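Local coordinates for peptide ABC transporter, peptide-binding protein (Thermus thermophilus, PDB 2D5W), which binds oligopeptides, here a pentapeptide, and probably delivers them to a membrane ABC transporter for uptake, at residues I302-D307 against E465-S470; V410-N415 against A444-D449. All blocks are in the same frame, centred on the assembly; numbering follows the deposited sequence.

Of the four segments the first is 302-307, at the end of strand 293-308; its antiparallel pairing with 465-470 across 157 intervening residues, contact 1, closes the long outer loop. Within this loop the chain runs along strand 401-410, turns through 410-415 into helix 416-431, and returns by strand 435-438 to the short helix 443-446, where contact 2 closes a smaller loop. The contacts touch, their centres about 12 Å apart: the backbone of Glu-465 probably hydrogen-bonds to Val-410 O and to the Thr-411 hydroxyl, and Phe-466 packs on Phe-447. Contact 1 joins neighbouring strands of the mixed sheet; contact 2 packs a helix against the end of strand 401-410 and the following loop.

Contact 1. Residues I302-D307 against E465-S470; sequences IWEHID and EFAWVS
His-305 turns its imidazole edge toward the face of Phe-466, the planes at 71° and CE1 of His-305 3.6 Å above the centre of the phenyl ring. Both chi1 torsions (67° and 65°) set CG between backbone N and carbonyl carbon, leaning each ring toward the opposite strand. The imidazole lies nearly parallel to the Trp-468 indole but slid aside. Two bonds fix its rotation: ND1 donates to Trp-303 O at 2.9 Å and NE2 to Asp-307 OD1 at 2.7 Å, meeting that oxygen from above the carboxylate plane. Trp-468 N donates to the same Trp-303 O from its opposite face. A water joins Asp-307 OD2 to Trp-468 NE1, while Trp-303 and Trp-468 meet rim to rim, CE3 to CD1 at 3.7 Å.

On the opposite face of the sheet the side chains of Glu-304 and Glu-465 cross at about a right angle, OE1 of Glu-304 2.5 Å from OE2 of Glu-465, a spacing that suggests one acid may carry a proton. Arg-418 and Arg-550 form salt bridges to Glu-304, probably offsetting charge; the Tyr-409 hydroxyl is hydrogen-bonded to Glu-465 OE1. Trp-303 with Trp-468 and His-305 with Phe-466 are the hydrogen-bonded pairs of these antiparallel strands, which carry an aromatic cluster on one face and, through Trp-468 and Val-469, extend their sheet to the peptide bound by this family 5 solute-binding protein.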
ATOM      1  N   ILE A 302       1.853  -0.814  -9.517  1.00  9.94           N
ATOM      2  CA  ILE A 302       2.343  -1.889  -8.662  1.00  9.73           C
ATOM      3  C   ILE A 302       3.809  -2.086  -9.019  1.00  9.23           C
ATOM      4  O   ILE A 302       4.144  -2.617 -10.081  1.00 10.88           O
ATOM      5  CB  ILE A 302       1.546  -3.176  -8.930  1.00  9.42           C
ATOM      6  CG1 ILE A 302       0.045  -2.872  -8.856  1.00 10.58           C
ATOM      7  CG2 ILE A 302       1.918  -4.240  -7.903  1.00 10.49           C
ATOM      8  CD1 ILE A 302      -0.832  -3.916  -9.517  1.00 12.55           C
ATOM      9  N   TRP A 303       4.679  -1.674  -8.108  1.00  8.86           N
ATOM     10  CA  TRP A 303       6.110  -1.706  -8.350  1.00  8.15           C
ATOM     11  C   TRP A 303       6.883  -2.733  -7.537  1.00  7.40           C
ATOM     12  O   TRP A 303       7.133  -2.536  -6.342  1.00  7.92           O
ATOM     13  CB  TRP A 303       6.655  -0.292  -8.107  1.00  8.51           C
ATOM     14  CG  TRP A 303       8.127  -0.125  -8.276  1.00  8.17           C
ATOM     15  CD1 TRP A 303       8.865  -0.375  -9.398  1.00  9.05           C
ATOM     16  CD2 TRP A 303       9.041   0.373  -7.296  1.00  7.82           C
ATOM     17  NE1 TRP A 303      10.186  -0.065  -9.174  1.00  8.86           N
ATOM     18  CE2 TRP A 303      10.322   0.398  -7.891  1.00  7.97           C
ATOM     19  CE3 TRP A 303       8.902   0.801  -5.970  1.00  9.00           C
ATOM     20  CZ2 TRP A 303      11.458   0.835  -7.203  1.00  8.54           C
ATOM     21  CZ3 TRP A 303      10.029   1.235  -5.287  1.00  9.32           C
ATOM     22  CH2 TRP A 303      11.291   1.249  -5.905  1.00  8.57           C
ATOM     23  N   GLU A 304       7.249  -3.833  -8.194  1.00  7.82           N
ATOM     24  CA  GLU A 304       8.030  -4.888  -7.550  1.00  7.74           C
ATOM     25  C   GLU A 304       9.457  -4.345  -7.479  1.00  7.97           C
ATOM     26  O   GLU A 304      10.017  -3.896  -8.486  1.00  8.04           O
ATOM     27  CB  GLU A 304       7.984  -6.176  -8.375  1.00  7.96           C
ATOM     28  CG  GLU A 304       8.624  -7.381  -7.681  1.00  7.88           C
ATOM     29  CD  GLU A 304       7.787  -7.958  -6.545  1.00  8.36           C
ATOM     30  OE1 GLU A 304       8.318  -8.820  -5.809  1.00  9.24           O
ATOM     31  OE2 GLU A 304       6.608  -7.571  -6.385  1.00  8.82           O
ATOM     32  N   HIS A 305      10.047  -4.400  -6.291  1.00  7.58           N
ATOM     33  CA  HIS A 305      11.370  -3.829  -6.094  1.00  7.19           C
ATOM     34  C   HIS A 305      12.064  -4.487  -4.908  1.00  6.69           C
ATOM     35  O   HIS A 305      11.473  -5.304  -4.198  1.00  8.00           O
ATOM     36  CB  HIS A 305      11.215  -2.344  -5.778  1.00  8.72           C
ATOM     37  CG  HIS A 305      10.544  -2.099  -4.465  1.00  7.72           C
ATOM     38  ND1 HIS A 305       9.198  -2.321  -4.265  1.00  8.09           N
ATOM     39  CD2 HIS A 305      11.056  -1.778  -3.252  1.00  8.44           C
ATOM     40  CE1 HIS A 305       8.912  -2.154  -2.984  1.00  8.40           C
ATOM     41  NE2 HIS A 305      10.023  -1.827  -2.349  1.00  8.73           N
ATOM     42  N   ILE A 306      13.318  -4.102  -4.689  1.00  8.12           N
ATOM     43  CA  ILE A 306      14.078  -4.609  -3.561  1.00  8.55           C
ATOM     44  C   ILE A 306      14.604  -3.427  -2.760  1.00  8.92           C
ATOM     45  O   ILE A 306      15.435  -2.657  -3.246  1.00  9.29           O
ATOM     46  CB  ILE A 306      15.279  -5.479  -4.007  1.00  8.42           C
ATOM     47  CG1 ILE A 306      14.790  -6.608  -4.919  1.00  9.20           C
ATOM     48  CG2 ILE A 306      15.977  -6.062  -2.780  1.00 10.59           C
ATOM     49  CD1 ILE A 306      15.887  -7.563  -5.373  1.00 10.09           C
ATOM     50  N   ASP A 307      14.095  -3.259  -1.546  1.00  8.42           N
ATOM     51  CA  ASP A 307      14.583  -2.193  -0.697  1.00  8.57           C
ATOM     52  C   ASP A 307      15.920  -2.631  -0.119  1.00  8.56           C
ATOM     53  O   ASP A 307      16.201  -3.829   0.006  1.00  9.26           O
ATOM     54  CB  ASP A 307      13.576  -1.872   0.405  1.00  8.86           C
ATOM     55  CG  ASP A 307      12.513  -0.906  -0.066  1.00  8.84           C
ATOM     56  OD1 ASP A 307      11.321  -1.275  -0.060  1.00 10.16           O
ATOM     57  OD2 ASP A 307      12.879   0.225  -0.460  1.00  9.83           O
ATOM     58  N   GLU A 465      12.437  -7.699  -0.684  1.00  7.99           N
ATOM     59  CA  GLU A 465      11.639  -7.617  -1.900  1.00  8.24           C
ATOM     60  C   GLU A 465      10.143  -7.700  -1.666  1.00  8.06           C
ATOM     61  O   GLU A 465       9.654  -8.585  -0.964  1.00  8.21           O
ATOM     62  CB  GLU A 465      12.002  -8.725  -2.898  1.00  9.00           C
ATOM     63  CG  GLU A 465      11.140  -8.636  -4.168  1.00 10.14           C
ATOM     64  CD  GLU A 465      11.431  -9.700  -5.214  1.00  9.24           C
ATOM     65  OE1 GLU A 465      12.508 -10.331  -5.167  1.00 10.73           O
ATOM     66  OE2 GLU A 465      10.574  -9.891  -6.106  1.00  9.53           O
ATOM     67  N   PHE A 466       9.425  -6.763  -2.269  1.00  7.65           N
ATOM     68  CA  PHE A 466       7.973  -6.733  -2.209  1.00  7.72           C
ATOM     69  C   PHE A 466       7.519  -5.699  -3.227  1.00  7.79           C
ATOM     70  O   PHE A 466       8.326  -5.208  -4.024  1.00  8.50           O
ATOM     71  CB  PHE A 466       7.463  -6.415  -0.786  1.00  8.52           C
ATOM     72  CG  PHE A 466       7.812  -5.039  -0.282  1.00  7.77           C
ATOM     73  CD1 PHE A 466       6.892  -3.995  -0.361  1.00  8.37           C
ATOM     74  CD2 PHE A 466       9.054  -4.789   0.298  1.00  8.09           C
ATOM     75  CE1 PHE A 466       7.202  -2.727   0.132  1.00  8.82           C
ATOM     76  CE2 PHE A 466       9.376  -3.521   0.794  1.00  9.18           C
ATOM     77  CZ  PHE A 466       8.445  -2.489   0.709  1.00  8.51           C
ATOM     78  N   ALA A 467       6.231  -5.388  -3.238  1.00  7.70           N
ATOM     79  CA  ALA A 467       5.718  -4.404  -4.174  1.00  7.46           C
ATOM     80  C   ALA A 467       4.946  -3.311  -3.467  1.00  8.15           C
ATOM     81  O   ALA A 467       4.230  -3.566  -2.498  1.00  9.32           O
ATOM     82  CB  ALA A 467       4.810  -5.075  -5.203  1.00  9.87           C
ATOM     83  N   TRP A 468       5.124  -2.080  -3.937  1.00  7.75           N
ATOM     84  CA  TRP A 468       4.362  -0.955  -3.414  1.00  7.46           C
ATOM     85  C   TRP A 468       3.204  -0.770  -4.384  1.00  8.21           C
ATOM     86  O   TRP A 468       3.406  -0.776  -5.601  1.00  8.86           O
ATOM     87  CB  TRP A 468       5.166   0.348  -3.416  1.00  8.80           C
ATOM     88  CG  TRP A 468       6.191   0.485  -2.350  1.00  8.66           C
ATOM     89  CD1 TRP A 468       7.535   0.593  -2.530  1.00  9.20           C
ATOM     90  CD2 TRP A 468       5.965   0.585  -0.938  1.00  8.72           C
ATOM     91  NE1 TRP A 468       8.166   0.757  -1.323  1.00  8.91           N
ATOM     92  CE2 TRP A 468       7.226   0.756  -0.327  1.00  9.06           C
ATOM     93  CE3 TRP A 468       4.819   0.550  -0.129  1.00 11.08           C
ATOM     94  CZ2 TRP A 468       7.378   0.892   1.056  1.00 10.40           C
ATOM     95  CZ3 TRP A 468       4.971   0.687   1.251  1.00 12.25           C
ATOM     96  CH2 TRP A 468       6.243   0.855   1.827  1.00 11.45           C
ATOM     97  N   VAL A 469       2.001  -0.623  -3.845  1.00  8.23           N
ATOM     98  CA  VAL A 469       0.811  -0.371  -4.650  1.00  9.30           C
ATOM     99  C   VAL A 469       0.514   1.099  -4.370  1.00  9.02           C
ATOM    100  O   VAL A 469       0.290   1.484  -3.221  1.00  9.49           O
ATOM    101  CB  VAL A 469      -0.389  -1.219  -4.193  1.00  9.12           C
ATOM    102  CG1 VAL A 469      -1.595  -0.934  -5.082  1.00 11.55           C
ATOM    103  CG2 VAL A 469      -0.028  -2.692  -4.235  1.00 11.23           C
ATOM    104  N   SER A 470       0.524   1.917  -5.413  1.00  9.29           N
ATOM    105  CA  SER A 470       0.306   3.348  -5.243  1.00 10.20           C
ATOM    106  C   SER A 470      -0.999   3.886  -5.800  1.00 10.03           C
ATOM    107  O   SER A 470      -1.612   3.292  -6.688  1.00 10.63           O
ATOM    108  CB  SER A 470       1.455   4.126  -5.893  1.00 11.28           C
ATOM    109  OG  SER A 470       2.711   3.776  -5.341  1.00 13.08           O
TER
HETATM  110  O   HOH W   1      10.768   1.671  -1.469  1.00  9.72           O

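Contact 2. Residues V410-N415 against A444-D449; sequences VTTAGN and AVVFAD
Val-446 meets the 410-415 segment with both of its methyls. Its CB points toward that segment and splits the contact between two branches. CG1, anti to the carbonyl carbon (chi1 -58°), lies 4.1 Å from CG1 of Val-410, the two valines sliding past each other in opposite directions; Thr-411 O is a looser neighbour of the same methyl. CG2 turns the other way and comes within 4.1 Å of Thr-412 CG2. It also sits over the centre of the Phe-447 ring, 3.8 Å above the plane, so this one methyl touches both the next residue of its own chain segment and the threonine of the other segment.

The packing joins the end of the short helix 443-446 to the loop linking strand 401-410 with helix 416-431, a beta-to-alpha connection of the mixed sheet in this solute-binding fold. That loop bends in a type II beta turn from Thr-412 to Asn-415, the last being the N-cap of helix 416-431.

Thr-412 divides differently: only its methyl faces the other segment, CG2 approaching CE1 and CZ of Phe-447 obliquely, each at 3.7 Å, while its OG1 is hydrogen-bonded to Arg-418. Phe-464, on strand 463-469, packs on Val-410, Val-446 and Phe-447. The phenyl ring of Phe-447 also packs on an apolar side chain of the bound peptide.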
ATOM      1  N   VAL A 410      15.012 -10.880   2.213  1.00  8.41           N
ATOM      2  CA  VAL A 410      13.688 -11.109   2.766  1.00  8.53           C
ATOM      3  C   VAL A 410      12.568 -10.890   1.765  1.00  8.27           C
ATOM      4  O   VAL A 410      12.613  -9.961   0.968  1.00  8.66           O
ATOM      5  CB  VAL A 410      13.410 -10.131   3.940  1.00  8.55           C
ATOM      6  CG1 VAL A 410      12.005 -10.339   4.484  1.00  9.70           C
ATOM      7  CG2 VAL A 410      14.448 -10.307   5.026  1.00  9.93           C
ATOM      8  N   THR A 411      11.573 -11.767   1.796  1.00  8.41           N
ATOM      9  CA  THR A 411      10.386 -11.570   0.982  1.00  8.10           C
ATOM     10  C   THR A 411       9.249 -12.340   1.640  1.00  7.82           C
ATOM     11  O   THR A 411       9.433 -12.962   2.691  1.00  8.48           O
ATOM     12  CB  THR A 411      10.560 -11.986  -0.506  1.00  8.33           C
ATOM     13  OG1 THR A 411       9.507 -11.382  -1.274  1.00  9.40           O
ATOM     14  CG2 THR A 411      10.500 -13.498  -0.685  1.00 10.37           C
ATOM     15  N   THR A 412       8.072 -12.265   1.034  1.00  8.26           N
ATOM     16  CA  THR A 412       6.883 -12.928   1.548  1.00  8.28           C
ATOM     17  C   THR A 412       6.899 -14.429   1.292  1.00  8.63           C
ATOM     18  O   THR A 412       6.793 -14.876   0.144  1.00  8.60           O
ATOM     19  CB  THR A 412       5.619 -12.347   0.897  1.00  8.28           C
ATOM     20  OG1 THR A 412       5.760 -12.408  -0.528  1.00  8.58           O
ATOM     21  CG2 THR A 412       5.402 -10.899   1.309  1.00  9.82           C
ATOM     22  N   ALA A 413       7.016 -15.204   2.365  1.00  8.96           N
ATOM     23  CA  ALA A 413       7.024 -16.658   2.260  1.00  8.75           C
ATOM     24  C   ALA A 413       5.712 -17.126   1.640  1.00  9.30           C
ATOM     25  O   ALA A 413       4.653 -16.557   1.909  1.00 10.54           O
ATOM     26  CB  ALA A 413       7.198 -17.283   3.644  1.00 10.15           C
ATOM     27  N   GLY A 414       5.791 -18.149   0.798  1.00  9.05           N
ATOM     28  CA  GLY A 414       4.595 -18.679   0.167  1.00  9.27           C
ATOM     29  C   GLY A 414       4.308 -18.112  -1.207  1.00  8.27           C
ATOM     30  O   GLY A 414       3.577 -18.722  -1.988  1.00  8.80           O
ATOM     31  N   ASN A 415       4.845 -16.934  -1.503  1.00  9.08           N
ATOM     32  CA  ASN A 415       4.631 -16.329  -2.809  1.00  8.68           C
ATOM     33  C   ASN A 415       5.652 -17.006  -3.712  1.00  8.63           C
ATOM     34  O   ASN A 415       6.827 -16.631  -3.756  1.00  9.59           O
ATOM     35  CB  ASN A 415       4.857 -14.821  -2.742  1.00  9.29           C
ATOM     36  CG  ASN A 415       4.416 -14.120  -4.000  1.00  8.57           C
ATOM     37  OD1 ASN A 415       5.090 -14.182  -5.026  1.00 10.11           O
ATOM     38  ND2 ASN A 415       3.262 -13.462  -3.937  1.00 11.03           N
ATOM     39  N   ALA A 444       1.725 -10.937   6.915  1.00  8.86           N
ATOM     40  CA  ALA A 444       1.269 -10.445   8.215  1.00  9.60           C
ATOM     41  C   ALA A 444       2.418 -10.180   9.183  1.00 10.09           C
ATOM     42  O   ALA A 444       2.245  -9.474  10.180  1.00 11.49           O
ATOM     43  CB  ALA A 444       0.283 -11.433   8.826  1.00 10.96           C
ATOM     44  N   VAL A 445       3.580 -10.754   8.896  1.00  8.64           N
ATOM     45  CA  VAL A 445       4.762 -10.562   9.728  1.00  9.67           C
ATOM     46  C   VAL A 445       5.693  -9.491   9.157  1.00  9.83           C
ATOM     47  O   VAL A 445       6.012  -8.514   9.835  1.00 10.43           O
ATOM     48  CB  VAL A 445       5.567 -11.880   9.880  1.00 10.01           C
ATOM     49  CG1 VAL A 445       6.885 -11.609  10.599  1.00 12.39           C
ATOM     50  CG2 VAL A 445       4.755 -12.898  10.665  1.00 13.11           C
ATOM     51  N   VAL A 446       6.106  -9.650   7.903  1.00  9.39           N
ATOM     52  CA  VAL A 446       7.046  -8.701   7.314  1.00  9.64           C
ATOM     53  C   VAL A 446       6.507  -7.302   7.053  1.00  9.36           C
ATOM     54  O   VAL A 446       7.278  -6.343   6.992  1.00 10.45           O
ATOM     55  CB  VAL A 446       7.678  -9.252   6.003  1.00  9.92           C
ATOM     56  CG1 VAL A 446       8.380 -10.572   6.286  1.00 10.53           C
ATOM     57  CG2 VAL A 446       6.619  -9.421   4.919  1.00 10.10           C
ATOM     58  N   PHE A 447       5.192  -7.171   6.914  1.00  8.57           N
ATOM     59  CA  PHE A 447       4.606  -5.863   6.654  1.00  9.58           C
ATOM     60  C   PHE A 447       4.057  -5.186   7.909  1.00  9.24           C
ATOM     61  O   PHE A 447       3.442  -4.125   7.826  1.00 10.68           O
ATOM     62  CB  PHE A 447       3.526  -5.976   5.572  1.00  8.28           C
ATOM     63  CG  PHE A 447       4.058  -6.415   4.228  1.00  8.33           C
ATOM     64  CD1 PHE A 447       3.298  -7.249   3.417  1.00  9.10           C
ATOM     65  CD2 PHE A 447       5.313  -6.003   3.772  1.00  9.33           C
ATOM     66  CE1 PHE A 447       3.771  -7.673   2.178  1.00  9.43           C
ATOM     67  CE2 PHE A 447       5.796  -6.423   2.526  1.00  8.88           C
ATOM     68  CZ  PHE A 447       5.020  -7.259   1.733  1.00  8.28           C
ATOM     69  N   ALA A 448       4.267  -5.805   9.067  1.00  9.93           N
ATOM     70  CA  ALA A 448       3.845  -5.207  10.332  1.00  9.73           C
ATOM     71  C   ALA A 448       4.895  -4.139  10.644  1.00  9.17           C
ATOM     72  O   ALA A 448       6.083  -4.314  10.330  1.00  9.59           O
ATOM     73  CB  ALA A 448       3.809  -6.255  11.435  1.00 11.93           C
ATOM     74  N   ASP A 449       4.464  -3.041  11.258  1.00  9.17           N
ATOM     75  CA  ASP A 449       5.364  -1.939  11.576  1.00  9.08           C
ATOM     76  C   ASP A 449       6.676  -2.338  12.236  1.00  9.02           C
ATOM     77  O   ASP A 449       7.742  -1.848  11.850  1.00  9.62           O
ATOM     78  CB  ASP A 449       4.651  -0.880  12.445  1.00 10.10           C
ATOM     79  CG  ASP A 449       4.167  -1.418  13.798  1.00 11.15           C
ATOM     80  OD1 ASP A 449       3.826  -0.570  14.657  1.00 12.75           O
ATOM     81  OD2 ASP A 449       4.107  -2.646  14.018  1.00 11.51           O
TER